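Local coordinates for protein xyloglucan-specific endo-beta-1,4-glucanase BoGH9A (Bacteroides ovatus, PDB 6DHT) that hydrolyses internal beta-1,4-glucosidic linkages in the backbone of xyloglucan, releasing xyloglucan oligosaccharides at the cell surface of a gut bacterium, at residues 39-49 with 84-92; 53-61 with 73-81. All blocks are in the same frame, centred on the assembly; numbering follows the deposited sequence.

Contact 1: 39-49 with 84-92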
loop_
_atom_site.group_PDB
_atom_site.type_symbol
_atom_site.label_atom_id
_atom_site.label_comp_id
_atom_site.label_asym_id
_atom_site.label_seq_id
_atom_site.Cartn_x
_atom_site.Cartn_y
_atom_site.Cartn_z
ATOM N N LYS A 39 3.694 15.369 33.139
ATOM C CA LYS A 39 3.028 14.721 34.249
ATOM C C LYS A 39 1.517 14.902 34.124
ATOM O O LYS A 39 1.018 16.026 34.091
ATOM C CB LYS A 39 3.548 15.314 35.566
ATOM C CG LYS A 39 3.165 14.511 36.807
ATOM C CD LYS A 39 3.985 14.909 38.035
ATOM C CE LYS A 39 3.489 14.208 39.301
ATOM N NZ LYS A 39 3.166 12.762 39.084
ATOM N N VAL A 40 0.798 13.784 34.034
ATOM C CA VAL A 40 -0.654 13.776 33.895
ATOM C C VAL A 40 -1.228 12.805 34.923
ATOM O O VAL A 40 -0.678 11.720 35.129
ATOM C CB VAL A 40 -1.072 13.337 32.458
ATOM C CG1 VAL A 40 -2.563 13.083 32.372
ATOM C CG2 VAL A 40 -0.667 14.401 31.464
ATOM N N GLU A 41 -2.330 13.183 35.564
ATOM C CA GLU A 41 -2.953 12.321 36.557
ATOM C C GLU A 41 -4.410 12.022 36.248
ATOM O O GLU A 41 -4.978 11.061 36.771
ATOM C CB GLU A 41 -2.828 12.960 37.944
ATOM C CG GLU A 41 -1.382 13.072 38.407
ATOM C CD GLU A 41 -1.235 13.730 39.766
ATOM O OE1 GLU A 41 -2.263 14.092 40.380
ATOM O OE2 GLU A 41 -0.081 13.881 40.219
ATOM N N GLU A 42 -5.006 12.835 35.387
ATOM C CA GLU A 42 -6.439 12.782 35.154
ATOM C C GLU A 42 -6.808 13.364 33.784
ATOM O O GLU A 42 -6.175 14.298 33.322
ATOM C CB GLU A 42 -7.099 13.595 36.258
ATOM C CG GLU A 42 -8.584 13.694 36.208
ATOM C CD GLU A 42 -9.112 14.498 37.382
ATOM O OE1 GLU A 42 -8.712 14.193 38.525
ATOM O OE2 GLU A 42 -9.903 15.439 37.160
ATOM N N PHE A 43 -7.836 12.810 33.140
ATOM C CA PHE A 43 -8.419 13.450 31.965
ATOM C C PHE A 43 -9.926 13.366 31.992
ATOM O O PHE A 43 -10.499 12.542 32.712
ATOM C CB PHE A 43 -7.872 12.843 30.655
ATOM C CG PHE A 43 -8.430 11.483 30.316
ATOM C CD1 PHE A 43 -7.878 10.334 30.857
ATOM C CD2 PHE A 43 -9.500 11.367 29.448
ATOM C CE1 PHE A 43 -8.397 9.082 30.542
ATOM C CE2 PHE A 43 -10.014 10.122 29.118
ATOM C CZ PHE A 43 -9.465 8.986 29.669
ATOM N N VAL A 44 -10.566 14.230 31.207
ATOM C CA VAL A 44 -12.023 14.308 31.147
ATOM C C VAL A 44 -12.477 14.422 29.690
ATOM O O VAL A 44 -11.850 15.107 28.887
ATOM C CB VAL A 44 -12.559 15.522 31.955
ATOM C CG1 VAL A 44 -14.064 15.563 31.935
ATOM C CG2 VAL A 44 -12.056 15.455 33.382
ATOM N N ILE A 45 -13.564 13.730 29.366
ATOM C CA ILE A 45 -14.216 13.899 28.081
ATOM C C ILE A 45 -15.514 14.677 28.281
ATOM O O ILE A 45 -16.328 14.322 29.144
ATOM C CB ILE A 45 -14.547 12.527 27.442
ATOM C CG1 ILE A 45 -13.286 11.638 27.379
ATOM C CG2 ILE A 45 -15.213 12.705 26.078
ATOM C CD1 ILE A 45 -12.155 12.177 26.558
ATOM N N TRP A 46 -15.688 15.731 27.483
ATOM C CA TRP A 46 -16.914 16.533 27.469
ATOM C C TRP A 46 -17.644 16.453 26.138
ATOM O O TRP A 46 -17.011 16.410 25.089
ATOM C CB TRP A 46 -16.553 18.005 27.690
ATOM C CG TRP A 46 -15.852 18.273 28.969
ATOM C CD1 TRP A 46 -14.511 18.353 29.169
ATOM C CD2 TRP A 46 -16.466 18.497 30.241
ATOM N NE1 TRP A 46 -14.248 18.617 30.495
ATOM C CE2 TRP A 46 -15.435 18.697 31.172
ATOM C CE3 TRP A 46 -17.789 18.520 30.682
ATOM C CZ2 TRP A 46 -15.684 18.938 32.523
ATOM C CZ3 TRP A 46 -18.034 18.762 32.022
ATOM C CH2 TRP A 46 -16.986 18.964 32.924
ATOM N N ASP A 47 -18.967 16.455 26.170
ATOM C CA ASP A 47 -19.758 16.585 24.954
ATOM C C ASP A 47 -19.563 18.017 24.457
ATOM O O ASP A 47 -19.830 18.975 25.188
ATOM C CB ASP A 47 -21.231 16.272 25.250
ATOM C CG ASP A 47 -22.124 16.328 24.014
ATOM O OD1 ASP A 47 -22.031 17.294 23.236
ATOM O OD2 ASP A 47 -22.947 15.398 23.823
ATOM N N ALA A 48 -19.081 18.180 23.230
ATOM C CA ALA A 48 -18.670 19.496 22.752
ATOM C C ALA A 48 -19.855 20.432 22.560
ATOM O O ALA A 48 -19.705 21.653 22.611
ATOM C CB ALA A 48 -17.880 19.369 21.446
ATOM N N VAL A 49 -21.028 19.857 22.336
ATOM C CA VAL A 49 -22.234 20.626 22.066
ATOM C C VAL A 49 -22.987 20.972 23.357
ATOM O O VAL A 49 -23.267 22.139 23.614
ATOM C CB VAL A 49 -23.181 19.847 21.154
ATOM C CG1 VAL A 49 -24.340 20.721 20.712
ATOM C CG2 VAL A 49 -22.433 19.318 19.941
ATOM N N GLY A 84 -20.844 11.459 18.126
ATOM C CA GLY A 84 -20.893 12.876 18.420
ATOM C C GLY A 84 -19.532 13.528 18.378
ATOM O O GLY A 84 -18.533 12.884 18.036
ATOM N N LYS A 85 -19.490 14.813 18.731
ATOM C CA LYS A 85 -18.243 15.563 18.816
ATOM C C LYS A 85 -17.945 15.813 20.279
ATOM O O LYS A 85 -18.841 16.185 21.040
ATOM C CB LYS A 85 -18.361 16.893 18.065
ATOM C CG LYS A 85 -17.097 17.724 18.083
ATOM C CD LYS A 85 -17.282 19.062 17.366
ATOM C CE LYS A 85 -16.031 19.907 17.496
ATOM N NZ LYS A 85 -16.104 21.187 16.728
ATOM N N TYR A 86 -16.697 15.582 20.667
ATOM C CA TYR A 86 -16.297 15.568 22.072
ATOM C C TYR A 86 -15.042 16.405 22.281
ATOM O O TYR A 86 -14.294 16.682 21.336
ATOM C CB TYR A 86 -16.041 14.130 22.549
ATOM C CG TYR A 86 -17.280 13.288 22.531
ATOM C CD1 TYR A 86 -18.137 13.257 23.626
ATOM C CD2 TYR A 86 -17.610 12.540 21.413
ATOM C CE1 TYR A 86 -19.272 12.510 23.607
ATOM C CE2 TYR A 86 -18.747 11.786 21.382
ATOM C CZ TYR A 86 -19.580 11.769 22.495
ATOM O OH TYR A 86 -20.730 11.025 22.492
ATOM N N ILE A 87 -14.826 16.824 23.523
ATOM C CA ILE A 87 -13.595 17.503 23.891
ATOM C C ILE A 87 -12.840 16.689 24.925
ATOM O O ILE A 87 -13.414 16.291 25.939
ATOM C CB ILE A 87 -13.878 18.880 24.516
ATOM C CG1 ILE A 87 -14.777 19.723 23.609
ATOM C CG2 ILE A 87 -12.562 19.611 24.819
ATOM C CD1 ILE A 87 -15.384 20.928 24.342
ATOM N N LEU A 88 -11.564 16.445 24.661
ATOM C CA LEU A 88 -10.685 15.775 25.603
ATOM C C LEU A 88 -9.866 16.850 26.308
ATOM O O LEU A 88 -9.101 17.550 25.664
ATOM C CB LEU A 88 -9.742 14.808 24.870
ATOM C CG LEU A 88 -8.890 13.839 25.710
ATOM C CD1 LEU A 88 -8.285 12.773 24.801
ATOM C CD2 LEU A 88 -7.783 14.483 26.424
ATOM N N LYS A 89 -10.021 16.967 27.622
ATOM C CA LYS A 89 -9.214 17.908 28.408
ATOM C C LYS A 89 -8.242 17.142 29.301
ATOM O O LYS A 89 -8.649 16.228 30.023
ATOM C CB LYS A 89 -10.103 18.826 29.258
ATOM C CG LYS A 89 -10.781 19.962 28.497
ATOM C CD LYS A 89 -11.090 21.134 29.444
ATOM C CE LYS A 89 -11.958 22.208 28.795
ATOM N NZ LYS A 89 -11.505 22.575 27.416
ATOM N N VAL A 90 -6.965 17.512 29.223
ATOM C CA VAL A 90 -5.904 16.945 30.053
ATOM C C VAL A 90 -5.038 18.086 30.528
ATOM O O VAL A 90 -4.392 18.746 29.713
ATOM C CB VAL A 90 -4.930 16.018 29.287
ATOM C CG1 VAL A 90 -4.097 15.206 30.275
ATOM C CG2 VAL A 90 -5.656 15.126 28.378
ATOM N N ASN A 91 -5.008 18.302 31.840
ATOM C CA ASN A 91 -4.202 19.370 32.422
ATOM C C ASN A 91 -4.595 20.697 31.780
ATOM O O ASN A 91 -5.766 21.075 31.810
ATOM C CB ASN A 91 -2.714 19.065 32.244
ATOM C CG ASN A 91 -2.257 17.862 33.073
ATOM O OD1 ASN A 91 -3.076 17.034 33.498
ATOM N ND2 ASN A 91 -0.947 17.764 33.313
ATOM N N GLY A 92 -3.646 21.394 31.171
ATOM C CA GLY A 92 -3.979 22.640 30.510
ATOM C C GLY A 92 -4.565 22.461 29.122
ATOM O O GLY A 92 -5.215 23.362 28.594
HETATM O O HOH W 1 -5.916 16.899 33.758
HETATM O O HOH W 2 -23.217 13.119 21.246
HETATM O O HOH W 3 -21.687 15.799 20.888
#

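Contact 2: 53-61 with 73-81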
loop_
_atom_site.group_PDB
_atom_site.type_symbol
_atom_site.label_atom_id
_atom_site.label_comp_id
_atom_site.label_asym_id
_atom_site.label_seq_id
_atom_site.Cartn_x
_atom_site.Cartn_y
_atom_site.Cartn_z
ATOM N N GLN A 53 -20.455 16.529 31.007
ATOM C CA GLN A 53 -19.370 15.619 31.321
ATOM C C GLN A 53 -19.786 14.208 30.911
ATOM O O GLN A 53 -20.902 13.761 31.216
ATOM C CB GLN A 53 -19.043 15.647 32.807
ATOM C CG GLN A 53 -17.739 14.987 33.117
ATOM C CD GLN A 53 -17.554 14.757 34.588
ATOM O OE1 GLN A 53 -17.994 13.741 35.126
ATOM N NE2 GLN A 53 -16.885 15.687 35.249
ATOM N N VAL A 54 -18.890 13.513 30.211
ATOM C CA VAL A 54 -19.226 12.229 29.603
ATOM C C VAL A 54 -18.389 11.088 30.192
ATOM O O VAL A 54 -18.849 9.945 30.269
ATOM C CB VAL A 54 -19.071 12.332 28.060
ATOM C CG1 VAL A 54 -18.974 10.973 27.420
ATOM C CG2 VAL A 54 -20.248 13.096 27.476
ATOM N N PHE A 55 -17.170 11.405 30.605
ATOM C CA PHE A 55 -16.225 10.412 31.100
ATOM C C PHE A 55 -15.083 11.084 31.859
ATOM O O PHE A 55 -14.619 12.151 31.478
ATOM C CB PHE A 55 -15.636 9.615 29.914
ATOM C CG PHE A 55 -14.757 8.460 30.329
ATOM C CD1 PHE A 55 -15.298 7.202 30.525
ATOM C CD2 PHE A 55 -13.400 8.624 30.500
ATOM C CE1 PHE A 55 -14.497 6.141 30.906
ATOM C CE2 PHE A 55 -12.602 7.558 30.891
ATOM C CZ PHE A 55 -13.156 6.321 31.078
ATOM N N VAL A 56 -14.639 10.440 32.933
ATOM C CA VAL A 56 -13.473 10.876 33.674
ATOM C C VAL A 56 -12.557 9.682 33.873
ATOM O O VAL A 56 -12.996 8.627 34.318
ATOM C CB VAL A 56 -13.850 11.463 35.076
ATOM C CG1 VAL A 56 -12.599 11.858 35.828
ATOM C CG2 VAL A 56 -14.780 12.658 34.910
ATOM N N GLY A 57 -11.292 9.863 33.539
ATOM C CA GLY A 57 -10.287 8.830 33.698
ATOM C C GLY A 57 -9.182 9.203 34.670
ATOM O O GLY A 57 -8.608 10.287 34.594
ATOM N N LYS A 58 -8.858 8.264 35.549
ATOM C CA LYS A 58 -7.793 8.439 36.537
ATOM C C LYS A 58 -6.932 7.174 36.608
ATOM O O LYS A 58 -7.178 6.212 35.882
ATOM C CB LYS A 58 -8.414 8.736 37.907
ATOM C CG LYS A 58 -9.384 9.909 37.910
ATOM C CD LYS A 58 -9.980 10.152 39.298
ATOM C CE LYS A 58 -10.655 11.512 39.383
ATOM N NZ LYS A 58 -11.319 11.733 40.705
ATOM N N SER A 59 -5.923 7.173 37.475
ATOM C CA SER A 59 -5.043 6.008 37.654
ATOM C C SER A 59 -4.467 5.569 36.325
ATOM O O SER A 59 -4.601 4.409 35.913
ATOM C CB SER A 59 -5.776 4.843 38.297
ATOM O OG SER A 59 -6.247 5.210 39.572
ATOM N N LEU A 60 -3.810 6.514 35.675
ATOM C CA LEU A 60 -3.391 6.336 34.294
ATOM C C LEU A 60 -2.077 5.589 34.169
ATOM O O LEU A 60 -1.136 5.802 34.935
ATOM C CB LEU A 60 -3.280 7.691 33.607
ATOM C CG LEU A 60 -4.500 8.596 33.745
ATOM C CD1 LEU A 60 -4.139 9.953 33.205
ATOM C CD2 LEU A 60 -5.718 8.018 33.034
ATOM N N TYR A 61 -2.022 4.714 33.168
ATOM C CA TYR A 61 -0.815 3.973 32.838
ATOM C C TYR A 61 0.177 4.855 32.119
ATOM O O TYR A 61 -0.200 5.671 31.274
ATOM C CB TYR A 61 -1.171 2.789 31.921
ATOM C CG TYR A 61 0.023 2.001 31.440
ATOM C CD1 TYR A 61 0.631 1.063 32.259
ATOM C CD2 TYR A 61 0.533 2.177 30.154
ATOM C CE1 TYR A 61 1.726 0.338 31.834
ATOM C CE2 TYR A 61 1.635 1.457 29.720
ATOM C CZ TYR A 61 2.218 0.525 30.558
ATOM O OH TYR A 61 3.311 -0.203 30.146
ATOM N N THR A 73 1.657 8.911 28.570
ATOM C CA THR A 73 0.527 8.555 29.420
ATOM C C THR A 73 -0.670 8.147 28.565
ATOM O O THR A 73 -1.106 8.893 27.697
ATOM C CB THR A 73 0.126 9.738 30.339
ATOM O OG1 THR A 73 1.287 10.194 31.039
ATOM C CG2 THR A 73 -0.959 9.338 31.329
ATOM N N THR A 74 -1.212 6.971 28.853
ATOM C CA THR A 74 -2.349 6.443 28.117
ATOM C C THR A 74 -3.664 6.923 28.704
ATOM O O THR A 74 -3.896 6.831 29.920
ATOM C CB THR A 74 -2.264 4.924 28.116
ATOM O OG1 THR A 74 -1.108 4.537 27.367
ATOM C CG2 THR A 74 -3.526 4.280 27.519
ATOM N N LEU A 75 -4.520 7.439 27.830
ATOM C CA LEU A 75 -5.849 7.896 28.173
ATOM C C LEU A 75 -6.868 7.014 27.465
ATOM O O LEU A 75 -7.004 7.107 26.247
ATOM C CB LEU A 75 -6.019 9.336 27.705
ATOM C CG LEU A 75 -4.841 10.269 27.981
ATOM C CD1 LEU A 75 -5.165 11.668 27.489
ATOM C CD2 LEU A 75 -4.462 10.318 29.494
ATOM N N ASP A 76 -7.572 6.170 28.212
ATOM C CA ASP A 76 -8.510 5.196 27.639
ATOM C C ASP A 76 -9.957 5.587 27.945
ATOM O O ASP A 76 -10.417 5.454 29.089
ATOM C CB ASP A 76 -8.205 3.804 28.202
ATOM C CG ASP A 76 -9.002 2.692 27.507
ATOM O OD1 ASP A 76 -10.021 2.974 26.830
ATOM O OD2 ASP A 76 -8.632 1.516 27.694
ATOM N N PHE A 77 -10.664 6.060 26.921
ATOM C CA PHE A 77 -12.066 6.454 27.019
ATOM C C PHE A 77 -12.943 5.598 26.085
ATOM O O PHE A 77 -13.979 6.040 25.564
ATOM C CB PHE A 77 -12.222 7.949 26.722
ATOM C CG PHE A 77 -11.457 8.420 25.524
ATOM C CD1 PHE A 77 -10.116 8.705 25.615
ATOM C CD2 PHE A 77 -12.092 8.606 24.301
ATOM C CE1 PHE A 77 -9.391 9.137 24.492
ATOM C CE2 PHE A 77 -11.375 9.050 23.179
ATOM C CZ PHE A 77 -10.022 9.314 23.282
ATOM N N SER A 78 -12.527 4.344 25.918
ATOM C CA SER A 78 -13.236 3.381 25.067
ATOM C C SER A 78 -14.721 3.240 25.399
ATOM O O SER A 78 -15.542 2.964 24.529
ATOM C CB SER A 78 -12.557 2.003 25.163
ATOM O OG SER A 78 -11.217 2.036 24.733
ATOM N N ALA A 79 -15.077 3.456 26.668
ATOM C CA ALA A 79 -16.458 3.293 27.108
ATOM C C ALA A 79 -17.388 4.347 26.531
ATOM O O ALA A 79 -18.596 4.180 26.540
ATOM C CB ALA A 79 -16.519 3.312 28.627
ATOM N N VAL A 80 -16.838 5.432 25.996
ATOM C CA VAL A 80 -17.694 6.417 25.345
ATOM C C VAL A 80 -18.039 5.866 23.969
ATOM O O VAL A 80 -17.144 5.689 23.134
ATOM C CB VAL A 80 -17.016 7.783 25.206
ATOM C CG1 VAL A 80 -17.952 8.760 24.540
ATOM C CG2 VAL A 80 -16.568 8.328 26.576
ATOM N N THR A 81 -19.314 5.578 23.732
ATOM C CA THR A 81 -19.722 4.913 22.489
ATOM C C THR A 81 -20.774 5.683 21.689
ATOM O O THR A 81 -21.116 5.294 20.580
ATOM C CB THR A 81 -20.243 3.500 22.766
ATOM O OG1 THR A 81 -21.377 3.588 23.638
ATOM C CG2 THR A 81 -19.181 2.637 23.419
HETATM O O HOH W 4 -4.386 4.654 31.369
#

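Contact 1: 39-49 with 84-92
Ile45 and Leu88 meet at the apolar centre, on the inner face of an antiparallel strand pair. The CD1 branch of Ile45 lies 3.8 Å from Leu88 CG, while its CG2, set opposite the backbone N (CG1 at chi1 -53°), turns to Tyr86 and stops 3.9 Å from ring atom CD1. Farther along, Val40 crosses Val90 at about a right angle, the pair touching tightly through their CG1 methyls (3.4 Å). The other face carries Trp46, whose indole has Val44 CG1 over one face and the aliphatic chain of Lys89 slanting past CD1 and NE1; here too Ile87 CG1 packs 3.8 Å from Ala48 CB. Four nearly straight backbone bonds join the strands, among them Ile87 N to Trp46 O at 2.7 Å, and Ala48 N continues the series to Lys85 O. At one end Asn91 ND2 donates in the carbonyl plane to Lys39 O (2.7 Å), a bent bond of 139° that ties 84-92 to the other segment. At the other, Asp47 OD1 accepts from Val49 N in an Asx turn, shaping the chain as it leaves its strand. The backbone bonds thus fix the register, letting the purely apolar face be buried against the domain's second sheet while the mixed face borders solvent.

Contact 2: 53-61 with 73-81
Phe55 reaches from its strand onto the turn at Phe77-Val80. Its CB starts against Val80 CG2, 3.7 Å away. With CG opposite the backbone N (chi1 -174°), the ring extends over the turn: CD2 meets Phe77 CB at 4.0 Å, CE1 approaches Ala79 CB, and CE2 and CZ come to the carbonyl of Asp76, with CZ 3.5 Å from Asp76 O. Phe77 CA sits over one ring face, 4.2 Å from the centroid of the Phe55 ring, in a CH-pi contact. Beside it the Val54 and Val80 side chains cross at about a right angle, CG1 touching CG2. The turn is type I, closed by Val80 N to Phe77 O, and overlaps an Asx turn, Ser78 N to Asp76 OD1; Ser78 OG adds a second bond to Asp76 OD1 (2.6 Å). At the far end Leu60 puts CB on Thr73 CG2 and CD1 on Leu75 CD2, while Thr74 N donates to Tyr61 O at 2.9 Å, 168° at the hydrogen. A water bridges Tyr61 N and Thr74 O. Strand 53-58, at the edge of one sheet and bulged at Val54 and Phe55 opposite Ile45, thus covers the 77-80 turn, and the chain beyond it meets strand 72-76 of the other sheet.

Both contacts belong to the small N-terminal Ig-like domain, away from the metal sites and the predicted catalytic residues, and both are partly buried. Contact 1 joins strands within one sheet, so backbone hydrogen bonds dominate it and side chains cover its two faces. Contact 2 runs mainly between the two sheets of the sandwich; it buries 440 Å² against 744 Å² and relies on side-chain packing, with a single direct hydrogen bond between its segments. The two share a sheet: Ile45 N and O probably pair with Phe55 O and Val54 N. Phe43, Leu88 and Val90 of contact 1 meet Leu75 of contact 2 in the common core, whereas Trp46 and Lys89 of contact 1 and Tyr61 of contact 2 lie toward the surface.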